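PDB 5VOG: putative phosphoribosyltransferase from Neisseria gonorrhoeae, which binds the alarmone ppGpp and probably belongs to the type I phosphoribosyltransferases, though its own reaction and substrate are not established. Local coordinates for residues 127-139 / 150-164. Numbering follows the deposited sequence.
Sequences DTVGVAVLHEKIK and PYFSGITVEDWWINY. With G4P (guanosine-5',3'-tetraphosphate), chain D.
Lys137 reaches past the main chain of residues 158-160 to the guanine of G4P, its chain extended beyond CG and long enough to bring NZ to O6 at 2.8 Å and N7 at 3.2 Å. Such a pair of bonds to the Hoogsteen edge suits a purine with a 6-oxo group. The same ammonium forms a salt bridge with Asp109 and donates to a water that in turn donates to Asp159 OD1. Lys139, bent at chi3, brings Lys139 NZ to Asp159 OD1 at 3.0 Å, on the syn side but 32° out of the carboxylate plane, and also pairs with Asp109. Ile162 N shares O6 with Lys137, and Ile162 O accepts from N1 and N2 of the guanine; the indole of Trp161 lies flat over the base, G4P N1 3.3 Å above the indole plane.

Strands 129-133 and 151-153 lie in the central parallel sheet of the type I phosphoribosyltransferase fold. The first segment turns a corner at Leu134 and the second at Gly154, where a CB would run into Leu134 O; past it, 135-137 pairs with 155-157 and leads to the guanine. Before the corner, Val131 CG1 packs 3.5 Å from Tyr151 CD1, and Val133 CG2 touches the same ring, branched valines filling in beside a broad phenol.

Beyond it, His135 and Tyr164 meet rim to rim, planes at 26°; ND1 and OH, 2.9 Å apart in an almost straight hydrogen bond, satisfy each other in a buried spot. Leu134 CG covers one imidazole face, and Ile155 CG1 touches the edge. On the other side of the sheet, Glu136, CG anti to its N (chi1 174°), is long enough to cross to strand 151-153, where its OE1 accepts from Ser153 OG at 2.8 Å through the anti lone pair. Tyr151 crosses it, its OH bonded to Asp108.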
loop_
_atom_site.group_PDB
_atom_site.type_symbol
_atom_site.label_atom_id
_atom_site.label_comp_id
_atom_site.label_asym_id
_atom_site.label_seq_id
_atom_site.Cartn_x
_atom_site.Cartn_y
_atom_site.Cartn_z
ATOM N N ASP A 127 -12.794 -13.503 14.506
ATOM C CA ASP A 127 -13.983 -14.278 14.177
ATOM C C ASP A 127 -13.769 -15.006 12.854
ATOM O O ASP A 127 -13.478 -16.207 12.841
ATOM C CB ASP A 127 -15.216 -13.369 14.116
ATOM C CG ASP A 127 -16.495 -14.130 13.809
ATOM O OD1 ASP A 127 -16.455 -15.374 13.743
ATOM O OD2 ASP A 127 -17.547 -13.479 13.637
ATOM N N THR A 128 -13.922 -14.298 11.739
ATOM C CA THR A 128 -13.689 -14.849 10.410
ATOM C C THR A 128 -12.414 -14.250 9.839
ATOM O O THR A 128 -12.236 -13.028 9.858
ATOM C CB THR A 128 -14.861 -14.551 9.468
ATOM O OG1 THR A 128 -16.045 -15.197 9.946
ATOM C CG2 THR A 128 -14.565 -15.040 8.054
ATOM N N VAL A 129 -11.529 -15.112 9.345
ATOM C CA VAL A 129 -10.403 -14.718 8.505
ATOM C C VAL A 129 -10.723 -15.153 7.083
ATOM O O VAL A 129 -10.942 -16.343 6.831
ATOM C CB VAL A 129 -9.083 -15.343 8.982
ATOM C CG1 VAL A 129 -7.936 -14.931 8.057
ATOM C CG2 VAL A 129 -8.790 -14.943 10.421
ATOM N N GLY A 130 -10.762 -14.191 6.156
ATOM C CA GLY A 130 -10.929 -14.474 4.750
ATOM C C GLY A 130 -9.707 -14.006 3.972
ATOM O O GLY A 130 -8.841 -13.296 4.499
ATOM N N VAL A 131 -9.631 -14.417 2.711
ATOM C CA VAL A 131 -8.521 -13.999 1.864
ATOM C C VAL A 131 -9.053 -13.574 0.502
ATOM O O VAL A 131 -9.966 -14.196 -0.057
ATOM C CB VAL A 131 -7.442 -15.102 1.742
ATOM C CG1 VAL A 131 -7.963 -16.304 1.002
ATOM C CG2 VAL A 131 -6.184 -14.556 1.074
ATOM N N ALA A 132 -8.502 -12.471 -0.004
ATOM C CA ALA A 132 -8.854 -11.909 -1.300
ATOM C C ALA A 132 -7.571 -11.642 -2.069
ATOM O O ALA A 132 -6.676 -10.958 -1.562
ATOM C CB ALA A 132 -9.645 -10.605 -1.139
ATOM N N VAL A 133 -7.464 -12.185 -3.279
ATOM C CA VAL A 133 -6.297 -11.961 -4.122
ATOM C C VAL A 133 -6.753 -11.384 -5.450
ATOM O O VAL A 133 -7.831 -11.711 -5.954
ATOM C CB VAL A 133 -5.464 -13.241 -4.344
ATOM C CG1 VAL A 133 -4.762 -13.636 -3.076
ATOM C CG2 VAL A 133 -6.343 -14.384 -4.846
ATOM N N LEU A 134 -5.931 -10.496 -6.006
ATOM C CA LEU A 134 -6.260 -9.887 -7.288
ATOM C C LEU A 134 -6.276 -10.928 -8.404
ATOM O O LEU A 134 -7.264 -11.048 -9.145
ATOM C CB LEU A 134 -5.259 -8.765 -7.581
ATOM C CG LEU A 134 -5.176 -8.180 -8.994
ATOM C CD1 LEU A 134 -6.478 -7.510 -9.404
ATOM C CD2 LEU A 134 -4.024 -7.176 -9.054
ATOM N N HIS A 135 -5.199 -11.705 -8.523
ATOM C CA HIS A 135 -5.016 -12.672 -9.598
ATOM C C HIS A 135 -4.762 -14.053 -9.025
ATOM O O HIS A 135 -3.856 -14.229 -8.201
ATOM C CB HIS A 135 -3.837 -12.277 -10.480
ATOM C CG HIS A 135 -4.052 -11.005 -11.224
ATOM N ND1 HIS A 135 -3.090 -10.022 -11.312
ATOM C CD2 HIS A 135 -5.114 -10.566 -11.940
ATOM C CE1 HIS A 135 -3.556 -9.027 -12.044
ATOM N NE2 HIS A 135 -4.779 -9.335 -12.443
ATOM N N GLU A 136 -5.534 -15.036 -9.493
ATOM C CA GLU A 136 -5.367 -16.437 -9.117
ATOM C C GLU A 136 -4.829 -17.205 -10.319
ATOM O O GLU A 136 -5.549 -17.409 -11.301
ATOM C CB GLU A 136 -6.689 -17.035 -8.645
ATOM C CG GLU A 136 -6.598 -18.523 -8.369
ATOM C CD GLU A 136 -7.935 -19.143 -8.012
ATOM O OE1 GLU A 136 -8.970 -18.438 -8.034
ATOM O OE2 GLU A 136 -7.949 -20.350 -7.703
ATOM N N LYS A 137 -3.576 -17.649 -10.238
ATOM C CA LYS A 137 -3.002 -18.454 -11.309
ATOM C C LYS A 137 -3.431 -19.910 -11.178
ATOM O O LYS A 137 -3.369 -20.493 -10.090
ATOM C CB LYS A 137 -1.485 -18.376 -11.298
ATOM C CG LYS A 137 -0.913 -17.033 -11.658
ATOM C CD LYS A 137 0.589 -17.201 -11.681
ATOM C CE LYS A 137 1.306 -15.986 -12.110
ATOM N NZ LYS A 137 2.758 -16.293 -12.166
ATOM N N ILE A 138 -3.840 -20.498 -12.297
ATOM C CA ILE A 138 -4.263 -21.895 -12.345
ATOM C C ILE A 138 -3.020 -22.749 -12.576
ATOM O O ILE A 138 -2.487 -22.815 -13.684
ATOM C CB ILE A 138 -5.320 -22.129 -13.421
ATOM C CG1 ILE A 138 -6.524 -21.216 -13.172
ATOM C CG2 ILE A 138 -5.706 -23.603 -13.437
ATOM C CD1 ILE A 138 -7.009 -21.202 -11.726
ATOM N N LYS A 139 -2.561 -23.408 -11.518
ATOM C CA LYS A 139 -1.304 -24.142 -11.528
ATOM C C LYS A 139 -1.242 -24.961 -10.247
ATOM O O LYS A 139 -2.070 -24.801 -9.346
ATOM C CB LYS A 139 -0.095 -23.205 -11.645
ATOM C CG LYS A 139 0.005 -22.179 -10.520
ATOM C CD LYS A 139 1.046 -21.100 -10.820
ATOM C CE LYS A 139 2.459 -21.657 -10.800
ATOM N NZ LYS A 139 3.468 -20.657 -11.268
ATOM N N PRO A 150 -12.813 -18.282 3.916
ATOM C CA PRO A 150 -13.385 -17.864 2.631
ATOM C C PRO A 150 -12.301 -17.319 1.714
ATOM O O PRO A 150 -11.388 -16.616 2.148
ATOM C CB PRO A 150 -14.393 -16.777 3.023
ATOM C CG PRO A 150 -14.718 -17.056 4.458
ATOM C CD PRO A 150 -13.458 -17.612 5.058
ATOM N N TYR A 151 -12.408 -17.650 0.435
ATOM C CA TYR A 151 -11.414 -17.290 -0.563
ATOM C C TYR A 151 -12.089 -16.607 -1.744
ATOM O O TYR A 151 -13.102 -17.089 -2.264
ATOM C CB TYR A 151 -10.646 -18.534 -1.033
ATOM C CG TYR A 151 -9.661 -18.302 -2.165
ATOM C CD1 TYR A 151 -8.296 -18.227 -1.919
ATOM C CD2 TYR A 151 -10.094 -18.198 -3.485
ATOM C CE1 TYR A 151 -7.393 -18.023 -2.954
ATOM C CE2 TYR A 151 -9.206 -17.989 -4.520
ATOM C CZ TYR A 151 -7.858 -17.919 -4.252
ATOM O OH TYR A 151 -6.984 -17.723 -5.295
ATOM N N PHE A 152 -11.490 -15.501 -2.189
ATOM C CA PHE A 152 -11.973 -14.753 -3.340
ATOM C C PHE A 152 -10.789 -14.364 -4.209
ATOM O O PHE A 152 -9.764 -13.911 -3.701
ATOM C CB PHE A 152 -12.725 -13.482 -2.919
ATOM C CG PHE A 152 -13.822 -13.730 -1.922
ATOM C CD1 PHE A 152 -15.115 -14.003 -2.345
ATOM C CD2 PHE A 152 -13.558 -13.686 -0.564
ATOM C CE1 PHE A 152 -16.129 -14.240 -1.424
ATOM C CE2 PHE A 152 -14.562 -13.913 0.364
ATOM C CZ PHE A 152 -15.852 -14.194 -0.067
ATOM N N SER A 153 -10.932 -14.518 -5.515
ATOM C CA SER A 153 -9.954 -13.970 -6.435
ATOM C C SER A 153 -10.652 -13.058 -7.431
ATOM O O SER A 153 -11.800 -13.288 -7.810
ATOM C CB SER A 153 -9.175 -15.070 -7.161
ATOM O OG SER A 153 -10.036 -15.899 -7.925
ATOM N N GLY A 154 -9.955 -12.001 -7.833
ATOM C CA GLY A 154 -10.525 -11.076 -8.788
ATOM C C GLY A 154 -10.804 -11.729 -10.125
ATOM O O GLY A 154 -11.939 -11.707 -10.608
ATOM N N ILE A 155 -9.764 -12.290 -10.739
ATOM C CA ILE A 155 -9.896 -13.127 -11.924
ATOM C C ILE A 155 -8.942 -14.301 -11.779
ATOM O O ILE A 155 -7.913 -14.210 -11.104
ATOM C CB ILE A 155 -9.596 -12.370 -13.236
ATOM C CG1 ILE A 155 -8.221 -11.698 -13.162
ATOM C CG2 ILE A 155 -10.685 -11.349 -13.541
ATOM C CD1 ILE A 155 -7.734 -11.177 -14.489
ATOM N N THR A 156 -9.278 -15.409 -12.428
ATOM C CA THR A 156 -8.320 -16.488 -12.589
ATOM C C THR A 156 -7.551 -16.274 -13.884
ATOM O O THR A 156 -8.100 -15.785 -14.875
ATOM C CB THR A 156 -9.008 -17.847 -12.607
ATOM O OG1 THR A 156 -9.837 -17.927 -13.766
ATOM C CG2 THR A 156 -9.853 -18.019 -11.353
ATOM N N VAL A 157 -6.273 -16.629 -13.866
ATOM C CA VAL A 157 -5.350 -16.412 -14.972
ATOM C C VAL A 157 -4.679 -17.742 -15.297
ATOM O O VAL A 157 -4.512 -18.596 -14.419
ATOM C CB VAL A 157 -4.282 -15.331 -14.622
ATOM C CG1 VAL A 157 -3.548 -14.850 -15.873
ATOM C CG2 VAL A 157 -4.899 -14.147 -13.875
ATOM N N GLU A 158 -4.267 -17.899 -16.550
ATOM C CA GLU A 158 -3.390 -18.990 -16.920
ATOM C C GLU A 158 -2.089 -18.893 -16.129
ATOM O O GLU A 158 -1.802 -17.893 -15.466
ATOM C CB GLU A 158 -3.087 -18.940 -18.415
ATOM C CG GLU A 158 -4.307 -19.109 -19.283
ATOM C CD GLU A 158 -4.793 -20.529 -19.277
ATOM O OE1 GLU A 158 -3.985 -21.423 -19.610
ATOM O OE2 GLU A 158 -5.970 -20.752 -18.924
ATOM N N ASP A 159 -1.281 -19.951 -16.205
ATOM C CA ASP A 159 0.044 -19.916 -15.583
ATOM C C ASP A 159 0.992 -19.119 -16.478
ATOM O O ASP A 159 1.873 -19.652 -17.158
ATOM C CB ASP A 159 0.575 -21.316 -15.321
ATOM C CG ASP A 159 1.849 -21.298 -14.501
ATOM O OD1 ASP A 159 2.171 -20.233 -13.918
ATOM O OD2 ASP A 159 2.530 -22.336 -14.436
ATOM N N TRP A 160 0.778 -17.808 -16.475
ATOM C CA TRP A 160 1.563 -16.851 -17.236
ATOM C C TRP A 160 2.265 -15.910 -16.274
ATOM O O TRP A 160 1.826 -15.717 -15.138
ATOM C CB TRP A 160 0.684 -16.021 -18.177
ATOM C CG TRP A 160 -0.005 -16.790 -19.266
ATOM C CD1 TRP A 160 0.118 -18.118 -19.552
ATOM C CD2 TRP A 160 -0.926 -16.254 -20.216
ATOM N NE1 TRP A 160 -0.677 -18.441 -20.630
ATOM C CE2 TRP A 160 -1.328 -17.313 -21.054
ATOM C CE3 TRP A 160 -1.450 -14.978 -20.443
ATOM C CZ2 TRP A 160 -2.229 -17.134 -22.099
ATOM C CZ3 TRP A 160 -2.348 -14.803 -21.482
ATOM C CH2 TRP A 160 -2.727 -15.874 -22.294
ATOM N N TRP A 161 3.344 -15.289 -16.739
ATOM C CA TRP A 161 3.988 -14.266 -15.931
ATOM C C TRP A 161 3.228 -12.955 -16.080
ATOM O O TRP A 161 3.069 -12.440 -17.194
ATOM C CB TRP A 161 5.449 -14.077 -16.316
ATOM C CG TRP A 161 6.123 -13.200 -15.311
ATOM C CD1 TRP A 161 6.466 -11.885 -15.456
ATOM C CD2 TRP A 161 6.490 -13.569 -13.980
ATOM N NE1 TRP A 161 7.041 -11.420 -14.295
ATOM C CE2 TRP A 161 7.068 -12.434 -13.375
ATOM C CE3 TRP A 161 6.393 -14.755 -13.241
ATOM C CZ2 TRP A 161 7.554 -12.451 -12.065
ATOM C CZ3 TRP A 161 6.873 -14.769 -11.939
ATOM C CH2 TRP A 161 7.445 -13.624 -11.366
ATOM N N ILE A 162 2.765 -12.419 -14.961
ATOM C CA ILE A 162 1.997 -11.181 -14.946
ATOM C C ILE A 162 2.945 -10.018 -14.713
ATOM O O ILE A 162 3.709 -10.011 -13.739
ATOM C CB ILE A 162 0.906 -11.224 -13.865
ATOM C CG1 ILE A 162 -0.058 -12.384 -14.126
ATOM C CG2 ILE A 162 0.175 -9.891 -13.793
ATOM C CD1 ILE A 162 -0.968 -12.694 -12.931
ATOM N N ASN A 163 2.895 -9.030 -15.603
ATOM C CA ASN A 163 3.680 -7.807 -15.456
ATOM C C ASN A 163 2.770 -6.711 -14.922
ATOM O O ASN A 163 1.827 -6.294 -15.602
ATOM C CB ASN A 163 4.306 -7.418 -16.790
ATOM C CG ASN A 163 5.282 -8.454 -17.275
ATOM O OD1 ASN A 163 6.424 -8.486 -16.834
ATOM N ND2 ASN A 163 4.823 -9.343 -18.157
ATOM N N TYR A 164 3.044 -6.259 -13.680
ATOM C CA TYR A 164 2.240 -5.260 -12.994
ATOM C C TYR A 164 2.692 -3.854 -13.358
ATOM O O TYR A 164 3.886 -3.608 -13.543
ATOM C CB TYR A 164 2.323 -5.454 -11.477
ATOM C CG TYR A 164 1.588 -6.703 -11.063
ATOM C CD1 TYR A 164 0.205 -6.722 -11.037
ATOM C CD2 TYR A 164 2.272 -7.880 -10.767
ATOM C CE1 TYR A 164 -0.490 -7.870 -10.695
ATOM C CE2 TYR A 164 1.589 -9.037 -10.423
ATOM C CZ TYR A 164 0.204 -9.025 -10.400
ATOM O OH TYR A 164 -0.497 -10.173 -10.075
HETATM P PB G4P D . 1.273 -16.652 -2.857
HETATM O O1B G4P D . 1.420 -17.331 -1.589
HETATM O O2B G4P D . 0.814 -17.545 -4.031
HETATM O O3B G4P D . 0.316 -15.425 -2.722
HETATM O O3A G4P D . 2.640 -15.954 -3.289
HETATM P PA G4P D . 4.093 -16.557 -3.512
HETATM O O1A G4P D . 4.738 -16.895 -2.225
HETATM O O2A G4P D . 4.019 -17.698 -4.495
HETATM O "O5'" G4P D . 4.798 -15.320 -4.267
HETATM C "C5'" G4P D . 6.221 -15.098 -4.231
HETATM C "C4'" G4P D . 6.523 -13.872 -5.053
HETATM O "O4'" G4P D . 6.329 -14.155 -6.450
HETATM C "C3'" G4P D . 5.642 -12.659 -4.736
HETATM O "O3'" G4P D . 6.496 -11.562 -4.343
HETATM C "C2'" G4P D . 4.905 -12.338 -6.039
HETATM O "O2'" G4P D . 4.743 -10.941 -6.280
HETATM C "C1'" G4P D . 5.818 -12.996 -7.071
HETATM N N9 G4P D . 5.084 -13.420 -8.265
HETATM C C8 G4P D . 4.473 -14.629 -8.469
HETATM N N7 G4P D . 3.878 -14.713 -9.636
HETATM C C5 G4P D . 4.114 -13.483 -10.232
HETATM C C6 G4P D . 3.737 -12.966 -11.511
HETATM O O6 G4P D . 3.088 -13.538 -12.392
HETATM N N1 G4P D . 4.201 -11.681 -11.712
HETATM C C2 G4P D . 4.936 -10.957 -10.808
HETATM N N2 G4P D . 5.319 -9.733 -11.179
HETATM N N3 G4P D . 5.293 -11.425 -9.615
HETATM C C4 G4P D . 4.856 -12.679 -9.394
HETATM P PC G4P D . 7.031 -11.385 -2.866
HETATM O O1C G4P D . 8.227 -12.238 -2.627
HETATM O O2C G4P D . 5.851 -11.685 -1.982
HETATM O O3C G4P D . 7.376 -9.833 -2.749
HETATM P PD G4P D . 6.508 -8.495 -2.773
HETATM O O1D G4P D . 5.095 -8.913 -2.534
HETATM O O2D G4P D . 7.076 -7.621 -1.632
HETATM O O3D G4P D . 6.774 -7.867 -4.116
HETATM O O HOH W 1 3.937 -17.912 -14.172
#